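Local coordinates for protein HMTCP-1 (Homo sapiens, PDB 1A1X) that binds the PH domains of the kinases AKT1 and AKT2 and enhances their phosphorylation and activation, acting as a proto-oncogene product of the TCL1 family, at residues Leu41-Gln46 and Arg84-Gln89; Trp30-Glu35 and Ser64-Met69; Glu19-Asp24 and Ile48-Gly53; Glu5-Pro10 and Gly96-Leu101. All blocks are in the same frame, centred on the assembly; numbering follows the deposited sequence.

Contact 1: Leu41-Gln46 and Arg84-Gln89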
loop_
_atom_site.group_PDB
_atom_site.type_symbol
_atom_site.label_atom_id
_atom_site.label_comp_id
_atom_site.label_asym_id
_atom_site.label_seq_id
_atom_site.Cartn_x
_atom_site.Cartn_y
_atom_site.Cartn_z
ATOM N N LEU A 41 -4.202 -11.924 -7.450
ATOM C CA LEU A 41 -4.534 -10.701 -8.139
ATOM C C LEU A 41 -4.927 -9.583 -7.188
ATOM O O LEU A 41 -5.604 -9.806 -6.183
ATOM C CB LEU A 41 -5.664 -10.989 -9.123
ATOM C CG LEU A 41 -6.094 -9.867 -10.054
ATOM C CD1 LEU A 41 -6.264 -10.420 -11.457
ATOM C CD2 LEU A 41 -7.366 -9.233 -9.542
ATOM N N ARG A 42 -4.452 -8.385 -7.502
ATOM C CA ARG A 42 -4.754 -7.185 -6.732
ATOM C C ARG A 42 -5.359 -6.148 -7.673
ATOM O O ARG A 42 -5.102 -6.160 -8.875
ATOM C CB ARG A 42 -3.486 -6.583 -6.102
ATOM C CG ARG A 42 -2.928 -7.338 -4.892
ATOM C CD ARG A 42 -2.088 -6.404 -4.002
ATOM N NE ARG A 42 -1.306 -7.134 -3.002
ATOM C CZ ARG A 42 -0.019 -7.453 -3.127
ATOM N NH1 ARG A 42 0.660 -7.108 -4.212
ATOM N NH2 ARG A 42 0.590 -8.138 -2.171
ATOM N N ALA A 43 -6.202 -5.284 -7.126
ATOM C CA ALA A 43 -6.806 -4.211 -7.900
ATOM C C ALA A 43 -6.507 -2.937 -7.128
ATOM O O ALA A 43 -6.691 -2.890 -5.924
ATOM C CB ALA A 43 -8.306 -4.410 -8.026
ATOM N N ARG A 44 -5.954 -1.944 -7.806
ATOM C CA ARG A 44 -5.652 -0.669 -7.175
ATOM C C ARG A 44 -6.740 0.256 -7.703
ATOM O O ARG A 44 -6.894 0.420 -8.907
ATOM C CB ARG A 44 -4.257 -0.191 -7.573
ATOM C CG ARG A 44 -3.774 1.022 -6.797
ATOM C CD ARG A 44 -2.257 1.030 -6.715
ATOM N NE ARG A 44 -1.649 1.000 -8.035
ATOM C CZ ARG A 44 -1.429 2.072 -8.789
ATOM N NH1 ARG A 44 -1.766 3.280 -8.359
ATOM N NH2 ARG A 44 -0.854 1.931 -9.973
ATOM N N VAL A 45 -7.545 0.790 -6.796
ATOM C CA VAL A 45 -8.669 1.633 -7.185
ATOM C C VAL A 45 -8.515 3.033 -6.611
ATOM O O VAL A 45 -8.379 3.206 -5.397
ATOM C CB VAL A 45 -10.020 1.010 -6.697
ATOM C CG1 VAL A 45 -11.171 1.561 -7.498
ATOM C CG2 VAL A 45 -9.986 -0.525 -6.787
ATOM N N GLN A 46 -8.537 4.024 -7.499
ATOM C CA GLN A 46 -8.390 5.418 -7.109
ATOM C C GLN A 46 -9.592 6.275 -7.489
ATOM O O GLN A 46 -10.136 6.162 -8.594
ATOM C CB GLN A 46 -7.122 6.013 -7.731
ATOM C CG GLN A 46 -5.835 5.404 -7.212
ATOM C CD GLN A 46 -4.614 6.088 -7.775
ATOM O OE1 GLN A 46 -4.722 6.909 -8.676
ATOM N NE2 GLN A 46 -3.439 5.753 -7.246
ATOM N N ARG A 84 -17.153 -13.642 -4.246
ATOM C CA ARG A 84 -15.750 -13.701 -3.861
ATOM C C ARG A 84 -15.420 -12.522 -2.960
ATOM O O ARG A 84 -16.053 -11.473 -3.055
ATOM C CB ARG A 84 -14.865 -13.677 -5.092
ATOM C CG ARG A 84 -15.142 -14.810 -6.029
ATOM C CD ARG A 84 -14.370 -14.637 -7.310
ATOM N NE ARG A 84 -14.698 -15.674 -8.286
ATOM C CZ ARG A 84 -14.794 -15.460 -9.593
ATOM N NH1 ARG A 84 -14.588 -14.241 -10.082
ATOM N NH2 ARG A 84 -15.095 -16.462 -10.412
ATOM N N LEU A 85 -14.440 -12.711 -2.080
ATOM C CA LEU A 85 -14.009 -11.682 -1.140
ATOM C C LEU A 85 -12.699 -11.043 -1.550
ATOM O O LEU A 85 -11.789 -11.714 -2.033
ATOM C CB LEU A 85 -13.873 -12.260 0.270
ATOM C CG LEU A 85 -15.067 -12.152 1.220
ATOM C CD1 LEU A 85 -16.348 -12.519 0.515
ATOM C CD2 LEU A 85 -14.840 -13.049 2.419
ATOM N N TRP A 86 -12.632 -9.730 -1.375
ATOM C CA TRP A 86 -11.450 -8.946 -1.705
ATOM C C TRP A 86 -11.018 -8.234 -0.437
ATOM O O TRP A 86 -11.780 -7.461 0.131
ATOM C CB TRP A 86 -11.768 -7.909 -2.782
ATOM C CG TRP A 86 -12.155 -8.497 -4.099
ATOM C CD1 TRP A 86 -13.305 -9.182 -4.383
ATOM C CD2 TRP A 86 -11.413 -8.431 -5.324
ATOM N NE1 TRP A 86 -13.323 -9.543 -5.706
ATOM C CE2 TRP A 86 -12.177 -9.097 -6.310
ATOM C CE3 TRP A 86 -10.179 -7.871 -5.687
ATOM C CZ2 TRP A 86 -11.750 -9.223 -7.639
ATOM C CZ3 TRP A 86 -9.754 -7.990 -7.009
ATOM C CH2 TRP A 86 -10.538 -8.662 -7.968
ATOM N N GLN A 87 -9.804 -8.515 0.017
ATOM C CA GLN A 87 -9.274 -7.909 1.230
ATOM C C GLN A 87 -8.797 -6.485 0.980
ATOM O O GLN A 87 -8.106 -6.235 -0.000
ATOM C CB GLN A 87 -8.086 -8.742 1.738
ATOM C CG GLN A 87 -7.467 -8.240 3.035
ATOM C CD GLN A 87 -8.408 -8.386 4.221
ATOM O OE1 GLN A 87 -8.858 -9.492 4.534
ATOM N NE2 GLN A 87 -8.708 -7.273 4.888
ATOM N N ILE A 88 -9.186 -5.544 1.833
ATOM C CA ILE A 88 -8.699 -4.176 1.676
ATOM C C ILE A 88 -7.329 -4.194 2.354
ATOM O O ILE A 88 -7.244 -4.321 3.573
ATOM C CB ILE A 88 -9.601 -3.136 2.382
ATOM C CG1 ILE A 88 -10.975 -3.058 1.709
ATOM C CG2 ILE A 88 -8.946 -1.754 2.347
ATOM C CD1 ILE A 88 -11.989 -2.211 2.487
ATOM N N GLN A 89 -6.259 -4.165 1.562
ATOM C CA GLN A 89 -4.905 -4.184 2.121
ATOM C C GLN A 89 -4.480 -2.807 2.602
ATOM O O GLN A 89 -3.693 -2.679 3.543
ATOM C CB GLN A 89 -3.919 -4.779 1.131
ATOM C CG GLN A 89 -4.312 -6.182 0.738
ATOM C CD GLN A 89 -3.161 -6.940 0.144
ATOM O OE1 GLN A 89 -2.817 -6.753 -1.014
ATOM N NE2 GLN A 89 -2.547 -7.798 0.943
#
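R42 lies across Q89 at close to a right angle, its guanidinium nearly coplanar with the amide (24°). From CB, with the backbone carbonyl carbon opposite CG (chi1 -75°), the arginine runs extended to NE. Its CG passes 3.9 Å from Q89 OE1, and the next carbon, CD, comes to 3.1 Å of the same oxygen. NE then donates to OE1 over 2.5 Å, shorter than such bonds normally are, so the length is doubtful. The bond is bent at the hydrogen (138°); NE lies in the carbonyl plane, but OE1 is tilted from the guanidinium plane. At the tip, NH2 is held by E5 OE2 and M93 O of the second subunit, while NH1 has a weak, long ion pair with E37 of its own chain. Q89 NE2 also bonds to E5 of the second subunit, so both polar ends face it. On the other face of the same two strands, turned into the barrel, lies an apolar patch: L41 CD2 touches W86 CH2 at 3.6 Å and A43 CB reaches W86 CZ3 at 4.0 Å. D80 anchors W86 NE1. In the antiparallel barrel, strand 97-104 lies between strands 41-46 and 85-94, so these contacts join strands next but one.

Contact 2: Trp30-Glu35 and Ser64-Met69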
loop_
_atom_site.group_PDB
_atom_site.type_symbol
_atom_site.label_atom_id
_atom_site.label_comp_id
_atom_site.label_asym_id
_atom_site.label_seq_id
_atom_site.Cartn_x
_atom_site.Cartn_y
_atom_site.Cartn_z
ATOM N N TRP A 30 -14.422 5.981 -9.784
ATOM C CA TRP A 30 -13.206 5.352 -9.294
ATOM C C TRP A 30 -12.615 4.598 -10.467
ATOM O O TRP A 30 -13.351 3.967 -11.222
ATOM C CB TRP A 30 -13.539 4.358 -8.195
ATOM C CG TRP A 30 -13.952 4.977 -6.915
ATOM C CD1 TRP A 30 -15.158 5.554 -6.632
ATOM C CD2 TRP A 30 -13.176 5.056 -5.714
ATOM N NE1 TRP A 30 -15.181 5.983 -5.328
ATOM C CE2 TRP A 30 -13.978 5.689 -4.740
ATOM C CE3 TRP A 30 -11.881 4.650 -5.364
ATOM C CZ2 TRP A 30 -13.529 5.925 -3.435
ATOM C CZ3 TRP A 30 -11.435 4.882 -4.062
ATOM C CH2 TRP A 30 -12.259 5.514 -3.116
ATOM N N VAL A 31 -11.305 4.712 -10.666
ATOM C CA VAL A 31 -10.631 4.012 -11.758
ATOM C C VAL A 31 -9.901 2.812 -11.159
ATOM O O VAL A 31 -9.115 2.960 -10.212
ATOM C CB VAL A 31 -9.611 4.932 -12.486
ATOM C CG1 VAL A 31 -8.840 4.145 -13.534
ATOM C CG2 VAL A 31 -10.331 6.110 -13.147
ATOM N N ALA A 32 -10.179 1.626 -11.692
ATOM C CA ALA A 32 -9.551 0.410 -11.194
ATOM C C ALA A 32 -8.564 -0.201 -12.180
ATOM O O ALA A 32 -8.864 -0.349 -13.362
ATOM C CB ALA A 32 -10.612 -0.614 -10.803
ATOM N N VAL A 33 -7.373 -0.527 -11.682
ATOM C CA VAL A 33 -6.351 -1.147 -12.501
ATOM C C VAL A 33 -5.947 -2.478 -11.875
ATOM O O VAL A 33 -5.989 -2.643 -10.657
ATOM C CB VAL A 33 -5.083 -0.253 -12.681
ATOM C CG1 VAL A 33 -5.437 1.041 -13.387
ATOM C CG2 VAL A 33 -4.404 0.021 -11.348
ATOM N N VAL A 34 -5.588 -3.433 -12.726
ATOM C CA VAL A 34 -5.169 -4.742 -12.260
ATOM C C VAL A 34 -3.656 -4.791 -12.087
ATOM O O VAL A 34 -2.916 -4.293 -12.925
ATOM C CB VAL A 34 -5.598 -5.874 -13.249
ATOM C CG1 VAL A 34 -5.064 -7.234 -12.768
ATOM C CG2 VAL A 34 -7.117 -5.929 -13.380
ATOM N N GLU A 35 -3.219 -5.331 -10.957
ATOM C CA GLU A 35 -1.797 -5.516 -10.669
ATOM C C GLU A 35 -1.678 -6.970 -10.232
ATOM O O GLU A 35 -1.821 -7.313 -9.062
ATOM C CB GLU A 35 -1.344 -4.553 -9.592
ATOM C CG GLU A 35 -1.639 -3.133 -9.990
ATOM C CD GLU A 35 -0.989 -2.114 -9.095
ATOM O OE1 GLU A 35 -0.940 -2.358 -7.868
ATOM O OE2 GLU A 35 -0.535 -1.071 -9.625
ATOM N N SER A 64 -13.912 -9.757 -18.227
ATOM C CA SER A 64 -13.044 -8.927 -17.394
ATOM C C SER A 64 -12.529 -9.613 -16.132
ATOM O O SER A 64 -13.190 -10.491 -15.584
ATOM C CB SER A 64 -13.782 -7.644 -17.005
ATOM O OG SER A 64 -12.969 -6.818 -16.190
ATOM N N GLN A 65 -11.347 -9.204 -15.676
ATOM C CA GLN A 65 -10.759 -9.754 -14.447
ATOM C C GLN A 65 -11.392 -9.102 -13.203
ATOM O O GLN A 65 -11.356 -9.656 -12.101
ATOM C CB GLN A 65 -9.241 -9.539 -14.436
ATOM C CG GLN A 65 -8.499 -10.308 -15.521
ATOM C CD GLN A 65 -7.003 -10.099 -15.443
ATOM O OE1 GLN A 65 -6.487 -9.087 -15.906
ATOM N NE2 GLN A 65 -6.300 -11.046 -14.840
ATOM N N LEU A 66 -11.945 -7.911 -13.398
ATOM C CA LEU A 66 -12.610 -7.143 -12.345
ATOM C C LEU A 66 -14.112 -7.454 -12.362
ATOM O O LEU A 66 -14.686 -7.749 -13.419
ATOM C CB LEU A 66 -12.371 -5.642 -12.564
ATOM C CG LEU A 66 -11.162 -4.966 -11.908
ATOM C CD1 LEU A 66 -10.196 -5.983 -11.324
ATOM C CD2 LEU A 66 -10.477 -4.054 -12.914
ATOM N N PRO A 67 -14.774 -7.345 -11.200
ATOM C CA PRO A 67 -16.208 -7.627 -11.092
ATOM C C PRO A 67 -17.152 -6.511 -11.506
ATOM O O PRO A 67 -16.743 -5.364 -11.709
ATOM C CB PRO A 67 -16.364 -7.963 -9.612
ATOM C CG PRO A 67 -15.416 -6.999 -8.970
ATOM C CD PRO A 67 -14.194 -7.039 -9.878
ATOM N N LEU A 68 -18.426 -6.875 -11.639
ATOM C CA LEU A 68 -19.478 -5.929 -11.996
ATOM C C LEU A 68 -19.756 -5.027 -10.798
ATOM O O LEU A 68 -20.161 -3.877 -10.959
ATOM C CB LEU A 68 -20.772 -6.664 -12.362
ATOM C CG LEU A 68 -20.820 -7.587 -13.576
ATOM C CD1 LEU A 68 -22.210 -8.187 -13.675
ATOM C CD2 LEU A 68 -20.488 -6.829 -14.842
ATOM N N MET A 69 -19.537 -5.552 -9.598
ATOM C CA MET A 69 -19.784 -4.777 -8.395
ATOM C C MET A 69 -19.052 -5.292 -7.167
ATOM O O MET A 69 -18.763 -6.482 -7.050
ATOM C CB MET A 69 -21.276 -4.765 -8.081
ATOM C CG MET A 69 -21.827 -6.142 -7.769
ATOM S SD MET A 69 -22.871 -6.151 -6.309
ATOM C CE MET A 69 -21.690 -6.574 -5.064
#
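S64 OG is shared by two groups: it accepts a hydrogen bond from L66 N (3.2 Å, 150° at the hydrogen) and is also hydrogen-bonded to the carboxylate of E19. The first bond closes an ST turn leading into L66, which packs against A32 and V34. The setting is the antiparallel beta-barrel of the TCL1 family. Residues 30-35 belong to strand 29-36, whereas residues 64-69 form the connection between helix 58-61 and strand 69-73, and no backbone bond ties the two.

What joins them is aliphatic. A32 and V34, two residues apart and thus on the same face of their strand, both present methyls to the L66 isobutyl group. The V34 and L66 side chains run alongside each other, pointing opposite ways, so that V34 CG2 is near both leucine methyls, CD1 at 3.7 Å and CD2 at 3.9 Å. CD2 in turn also reaches A32 CB, at 4.0 Å. Y22, from the neighbouring strand, packs on A32 and L66 and bonds through OH to P67 O, adding a polar tie to the connection.

At the more open end Q65 lies athwart V34. Its NE2 is hydrogen-bonded to E36. A chi1 of 177° swings V34 CG1 to the Q65 side and leaves CG2 for L66; CG1 approaches Q65 OE1 to 3.9 Å in a van der Waals contact.

Contact 3: Glu19-Asp24 and Ile48-Gly53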
loop_
_atom_site.group_PDB
_atom_site.type_symbol
_atom_site.label_atom_id
_atom_site.label_comp_id
_atom_site.label_asym_id
_atom_site.label_seq_id
_atom_site.Cartn_x
_atom_site.Cartn_y
_atom_site.Cartn_z
ATOM N N GLU A 19 -15.545 -0.795 -18.421
ATOM C CA GLU A 19 -14.453 -1.635 -17.937
ATOM C C GLU A 19 -13.434 -0.794 -17.180
ATOM O O GLU A 19 -12.895 0.160 -17.727
ATOM C CB GLU A 19 -13.761 -2.336 -19.117
ATOM C CG GLU A 19 -13.618 -3.856 -18.980
ATOM C CD GLU A 19 -12.412 -4.282 -18.160
ATOM O OE1 GLU A 19 -12.500 -4.332 -16.914
ATOM O OE2 GLU A 19 -11.371 -4.587 -18.772
ATOM N N GLY A 20 -13.232 -1.111 -15.906
ATOM C CA GLY A 20 -12.270 -0.377 -15.102
ATOM C C GLY A 20 -12.734 0.915 -14.447
ATOM O O GLY A 20 -11.987 1.503 -13.657
ATOM N N ILE A 21 -13.937 1.383 -14.785
ATOM C CA ILE A 21 -14.459 2.609 -14.188
ATOM C C ILE A 21 -15.727 2.288 -13.415
ATOM O O ILE A 21 -16.700 1.767 -13.966
ATOM C CB ILE A 21 -14.717 3.712 -15.239
ATOM C CG1 ILE A 21 -13.429 4.013 -16.004
ATOM C CG2 ILE A 21 -15.193 5.012 -14.549
ATOM C CD1 ILE A 21 -13.586 5.053 -17.101
ATOM N N TYR A 22 -15.678 2.570 -12.118
ATOM C CA TYR A 22 -16.769 2.305 -11.208
ATOM C C TYR A 22 -17.350 3.589 -10.644
ATOM O O TYR A 22 -16.761 4.659 -10.765
ATOM C CB TYR A 22 -16.255 1.443 -10.046
ATOM C CG TYR A 22 -15.825 0.050 -10.459
ATOM C CD1 TYR A 22 -14.621 -0.165 -11.135
ATOM C CD2 TYR A 22 -16.642 -1.049 -10.209
ATOM C CE1 TYR A 22 -14.252 -1.443 -11.553
ATOM C CE2 TYR A 22 -16.285 -2.325 -10.620
ATOM C CZ TYR A 22 -15.093 -2.516 -11.291
ATOM O OH TYR A 22 -14.752 -3.778 -11.705
ATOM N N ARG A 23 -18.507 3.465 -10.010
ATOM C CA ARG A 23 -19.173 4.591 -9.358
ATOM C C ARG A 23 -19.661 4.137 -7.982
ATOM O O ARG A 23 -20.173 3.026 -7.844
ATOM C CB ARG A 23 -20.346 5.098 -10.195
ATOM C CG ARG A 23 -19.930 5.921 -11.392
ATOM C CD ARG A 23 -21.098 6.722 -11.919
ATOM N NE ARG A 23 -22.173 5.854 -12.379
ATOM C CZ ARG A 23 -23.065 6.196 -13.301
ATOM N NH1 ARG A 23 -23.014 7.398 -13.868
ATOM N NH2 ARG A 23 -24.001 5.328 -13.667
ATOM N N ASP A 24 -19.474 4.972 -6.963
ATOM C CA ASP A 24 -19.902 4.618 -5.612
ATOM C C ASP A 24 -21.284 5.179 -5.303
ATOM O O ASP A 24 -21.949 5.721 -6.183
ATOM C CB ASP A 24 -18.867 5.062 -4.558
ATOM C CG ASP A 24 -18.615 6.568 -4.552
ATOM O OD1 ASP A 24 -19.476 7.339 -4.994
ATOM O OD2 ASP A 24 -17.544 6.992 -4.086
ATOM N N ILE A 48 -10.825 9.142 -8.895
ATOM C CA ILE A 48 -10.455 10.183 -9.835
ATOM C C ILE A 48 -11.661 10.468 -10.720
ATOM O O ILE A 48 -12.337 9.541 -11.187
ATOM C CB ILE A 48 -9.258 9.735 -10.713
ATOM C CG1 ILE A 48 -8.034 9.460 -9.824
ATOM C CG2 ILE A 48 -8.938 10.798 -11.783
ATOM C CD1 ILE A 48 -6.826 8.890 -10.571
ATOM N N GLN A 49 -11.942 11.754 -10.911
ATOM C CA GLN A 49 -13.044 12.223 -11.747
ATOM C C GLN A 49 -12.713 11.989 -13.227
ATOM O O GLN A 49 -11.759 12.550 -13.760
ATOM C CB GLN A 49 -13.265 13.711 -11.483
ATOM C CG GLN A 49 -14.434 14.340 -12.219
ATOM C CD GLN A 49 -14.665 15.781 -11.786
ATOM O OE1 GLN A 49 -14.977 16.054 -10.615
ATOM N NE2 GLN A 49 -14.492 16.713 -12.720
ATOM N N VAL A 50 -13.451 11.090 -13.867
ATOM C CA VAL A 50 -13.224 10.796 -15.279
ATOM C C VAL A 50 -14.542 10.945 -16.021
ATOM O O VAL A 50 -15.604 10.939 -15.403
ATOM C CB VAL A 50 -12.659 9.364 -15.493
ATOM C CG1 VAL A 50 -11.261 9.256 -14.912
ATOM C CG2 VAL A 50 -13.569 8.324 -14.866
ATOM N N PRO A 51 -14.492 11.133 -17.349
ATOM C CA PRO A 51 -15.739 11.281 -18.102
ATOM C C PRO A 51 -16.487 9.965 -18.150
ATOM O O PRO A 51 -15.897 8.892 -17.984
ATOM C CB PRO A 51 -15.250 11.686 -19.493
ATOM C CG PRO A 51 -13.943 10.976 -19.609
ATOM C CD PRO A 51 -13.326 11.221 -18.245
ATOM N N LEU A 52 -17.796 10.053 -18.305
ATOM C CA LEU A 52 -18.621 8.863 -18.397
ATOM C C LEU A 52 -19.363 8.925 -19.716
ATOM O O LEU A 52 -19.931 9.959 -20.066
ATOM C CB LEU A 52 -19.630 8.793 -17.250
ATOM C CG LEU A 52 -19.086 8.498 -15.855
ATOM C CD1 LEU A 52 -20.218 8.560 -14.845
ATOM C CD2 LEU A 52 -18.427 7.142 -15.831
ATOM N N GLY A 53 -19.285 7.839 -20.473
ATOM C CA GLY A 53 -19.985 7.769 -21.737
ATOM C C GLY A 53 -21.090 6.759 -21.519
ATOM O O GLY A 53 -21.719 6.745 -20.453
#
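I21 and V50 point their side chains at each other tip to tip, whereas L52 comes in obliquely beside them and also lies across R23. This is the outside of the TCL1-family beta-barrel: the connection after strand 41-46 passes over strand 21-24, and no hydrogen bond joins the two segments, which meet through side chains. Y22, between I21 and R23, turns the other way, into the barrel, toward W70.

In the first encounter I21 CG2 and V50 CG2 stand 3.7 Å apart. With chi1 at -57° the isoleucine holds CG2 anti to its backbone N, directed at the loop, while the V50 methyl is wedged between backbone N and carbonyl carbon. I21 CD1 also reaches this methyl, at 4.0 Å, so V50 CG2 rests against both limbs of the isoleucine. L52 CD2 covers I21 CG2 from another direction at 4.1 Å.

Neighbours continue the layer: V50 packs on V31 and L52 on T29, both of strand 29-36, and H17 touches R23 and L52. T29 OG1 is hydrogen-bonded to I48 O and V50 N, and H17 NE2 to G53 O, so polar bonds flank the apolar patch. L52 CD1 lies 3.6 Å from R23 CD; the bend at chi3 (-62°) then turns the guanidinium back beside the same methyl, oblique to its plane, with R23 NH1 at 3.2 Å, close for methyl and nitrogen and so uncertain in its exact value.

Contact 4: Glu5-Pro10 and Gly96-Leu101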
loop_
_atom_site.group_PDB
_atom_site.type_symbol
_atom_site.label_atom_id
_atom_site.label_comp_id
_atom_site.label_asym_id
_atom_site.label_seq_id
_atom_site.Cartn_x
_atom_site.Cartn_y
_atom_site.Cartn_z
ATOM N N GLU A 5 -4.073 7.122 9.104
ATOM C CA GLU A 5 -4.647 7.997 8.077
ATOM C C GLU A 5 -5.892 8.712 8.572
ATOM O O GLU A 5 -6.482 8.336 9.585
ATOM C CB GLU A 5 -5.063 7.189 6.839
ATOM C CG GLU A 5 -3.940 6.589 6.012
ATOM C CD GLU A 5 -3.157 7.617 5.220
ATOM O OE1 GLU A 5 -3.766 8.357 4.425
ATOM O OE2 GLU A 5 -1.923 7.665 5.372
ATOM N N ASP A 6 -6.296 9.722 7.806
ATOM C CA ASP A 6 -7.495 10.522 8.058
ATOM C C ASP A 6 -8.300 10.488 6.749
ATOM O O ASP A 6 -8.910 11.480 6.353
ATOM C CB ASP A 6 -7.124 11.979 8.400
ATOM C CG ASP A 6 -6.602 12.147 9.825
ATOM O OD1 ASP A 6 -7.431 12.160 10.765
ATOM O OD2 ASP A 6 -5.369 12.294 10.003
ATOM N N VAL A 7 -8.276 9.336 6.078
ATOM C CA VAL A 7 -8.966 9.137 4.797
ATOM C C VAL A 7 -10.459 8.856 4.962
ATOM O O VAL A 7 -11.244 9.067 4.037
ATOM C CB VAL A 7 -8.301 7.991 3.974
ATOM C CG1 VAL A 7 -8.523 6.653 4.649
ATOM C CG2 VAL A 7 -8.816 7.974 2.549
ATOM N N GLY A 8 -10.844 8.375 6.140
ATOM C CA GLY A 8 -12.244 8.092 6.397
ATOM C C GLY A 8 -12.690 6.720 5.938
ATOM O O GLY A 8 -11.861 5.843 5.671
ATOM N N ALA A 9 -14.006 6.554 5.816
ATOM C CA ALA A 9 -14.594 5.278 5.415
ATOM C C ALA A 9 -14.562 4.986 3.917
ATOM O O ALA A 9 -14.661 5.895 3.084
ATOM C CB ALA A 9 -16.026 5.176 5.931
ATOM N N PRO A 10 -14.373 3.705 3.559
ATOM C CA PRO A 10 -14.333 3.288 2.156
ATOM C C PRO A 10 -15.754 3.275 1.608
ATOM O O PRO A 10 -16.715 3.303 2.378
ATOM C CB PRO A 10 -13.747 1.874 2.242
ATOM C CG PRO A 10 -14.222 1.391 3.554
ATOM C CD PRO A 10 -13.994 2.587 4.442
ATOM N N GLY A 96 -2.625 13.082 -2.977
ATOM C CA GLY A 96 -3.898 13.787 -2.966
ATOM C C GLY A 96 -5.112 13.022 -3.455
ATOM O O GLY A 96 -6.227 13.551 -3.420
ATOM N N VAL A 97 -4.909 11.779 -3.884
ATOM C CA VAL A 97 -5.992 10.934 -4.387
ATOM C C VAL A 97 -6.254 9.764 -3.451
ATOM O O VAL A 97 -5.319 9.092 -3.006
ATOM C CB VAL A 97 -5.645 10.381 -5.787
ATOM C CG1 VAL A 97 -6.730 9.446 -6.290
ATOM C CG2 VAL A 97 -5.460 11.522 -6.757
ATOM N N GLN A 98 -7.529 9.520 -3.159
ATOM C CA GLN A 98 -7.927 8.413 -2.292
ATOM C C GLN A 98 -7.682 7.100 -3.047
ATOM O O GLN A 98 -8.074 6.954 -4.214
ATOM C CB GLN A 98 -9.398 8.539 -1.903
ATOM C CG GLN A 98 -9.822 7.607 -0.791
ATOM C CD GLN A 98 -11.254 7.839 -0.354
ATOM O OE1 GLN A 98 -11.860 6.992 0.305
ATOM N NE2 GLN A 98 -11.805 8.996 -0.717
ATOM N N GLU A 99 -7.044 6.147 -2.373
ATOM C CA GLU A 99 -6.716 4.879 -3.004
ATOM C C GLU A 99 -7.036 3.631 -2.186
ATOM O O GLU A 99 -6.747 3.563 -0.994
ATOM C CB GLU A 99 -5.229 4.870 -3.381
ATOM C CG GLU A 99 -4.735 3.526 -3.877
ATOM C CD GLU A 99 -3.260 3.524 -4.182
ATOM O OE1 GLU A 99 -2.855 4.115 -5.199
ATOM O OE2 GLU A 99 -2.501 2.912 -3.419
ATOM N N LEU A 100 -7.639 2.645 -2.846
ATOM C CA LEU A 100 -7.953 1.368 -2.213
ATOM C C LEU A 100 -7.064 0.345 -2.874
ATOM O O LEU A 100 -6.845 0.415 -4.082
ATOM C CB LEU A 100 -9.404 0.959 -2.463
ATOM C CG LEU A 100 -10.541 1.615 -1.682
ATOM C CD1 LEU A 100 -11.869 1.195 -2.290
ATOM C CD2 LEU A 100 -10.467 1.216 -0.221
ATOM N N LEU A 101 -6.473 -0.535 -2.069
ATOM C CA LEU A 101 -5.654 -1.615 -2.601
ATOM C C LEU A 101 -6.366 -2.892 -2.169
ATOM O O LEU A 101 -6.379 -3.242 -0.981
ATOM C CB LEU A 101 -4.214 -1.587 -2.070
ATOM C CG LEU A 101 -3.371 -2.687 -2.737
ATOM C CD1 LEU A 101 -3.241 -2.403 -4.226
ATOM C CD2 LEU A 101 -2.000 -2.808 -2.075
#
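V7 and Q98, with P10 and L100 farther along, make up an almost wholly apolar meeting between the N-terminal segment and strand 97-104 of the barrel. In the closer pair the side chains cross at about a right angle. V7 CG2 is set against the glutamine chain, 3.5 Å from the methylene Q98 CG and 3.8 Å from the amide carbon CD. With chi1 at 68° the valine holds CG2 opposite its backbone N, directed at the strand. Q98 extends from its own backbone N in the same sense (chi1 -168°), carrying its chain past the methyl. The second pair is looser: P10 CB, on the pyrrolidine ring, touches L100 CD2 at 4.2 Å. Y78 packs on both P10 and L100 and so links them from another strand, 77-80, and V7 also leans on H91 and M93 of strand 85-94.

Polar groups are present but bond to other parts of the fold. Q98 OE1 is 4.1 Å from A9 O, two acceptors that merely pass each other, and its partner is H91 NE2. E5, two residues before V7, has OE1 on the backbone M93 N, while OE2 is salt-bridged to K103 of the second subunit.

No hydrogen bond spans the two segments. The chemistry thus implies that this part of the N-terminal segment is placed on the barrel by the fit of methyl, methylene and ring surfaces, with directional bonding supplied alongside by H91 and E5.

All four contacts belong to one closed antiparallel barrel. Contact 4, which joins the N-terminal segment to the final strand, spans nearly the whole chain and encloses the other three, whose segments interleave with one another. Contacts 1 and 2 have centres about 9 Å apart and share the neighbouring strands 41-46 and 29-36, bridged by the R44–E35 salt bridge. Contact 3 lies about 11 Å from contact 2 on the next strand, 21-24, and about 17 Å from contacts 1 and 4. Contact 4 meets contact 1, about 13 Å away, through strand 97-104. Contacts 1 and 4 both touch the second subunit, so strands 41-46, 85-94 and 97-104, together with the N-terminal segment, lie at the side of the barrel facing it.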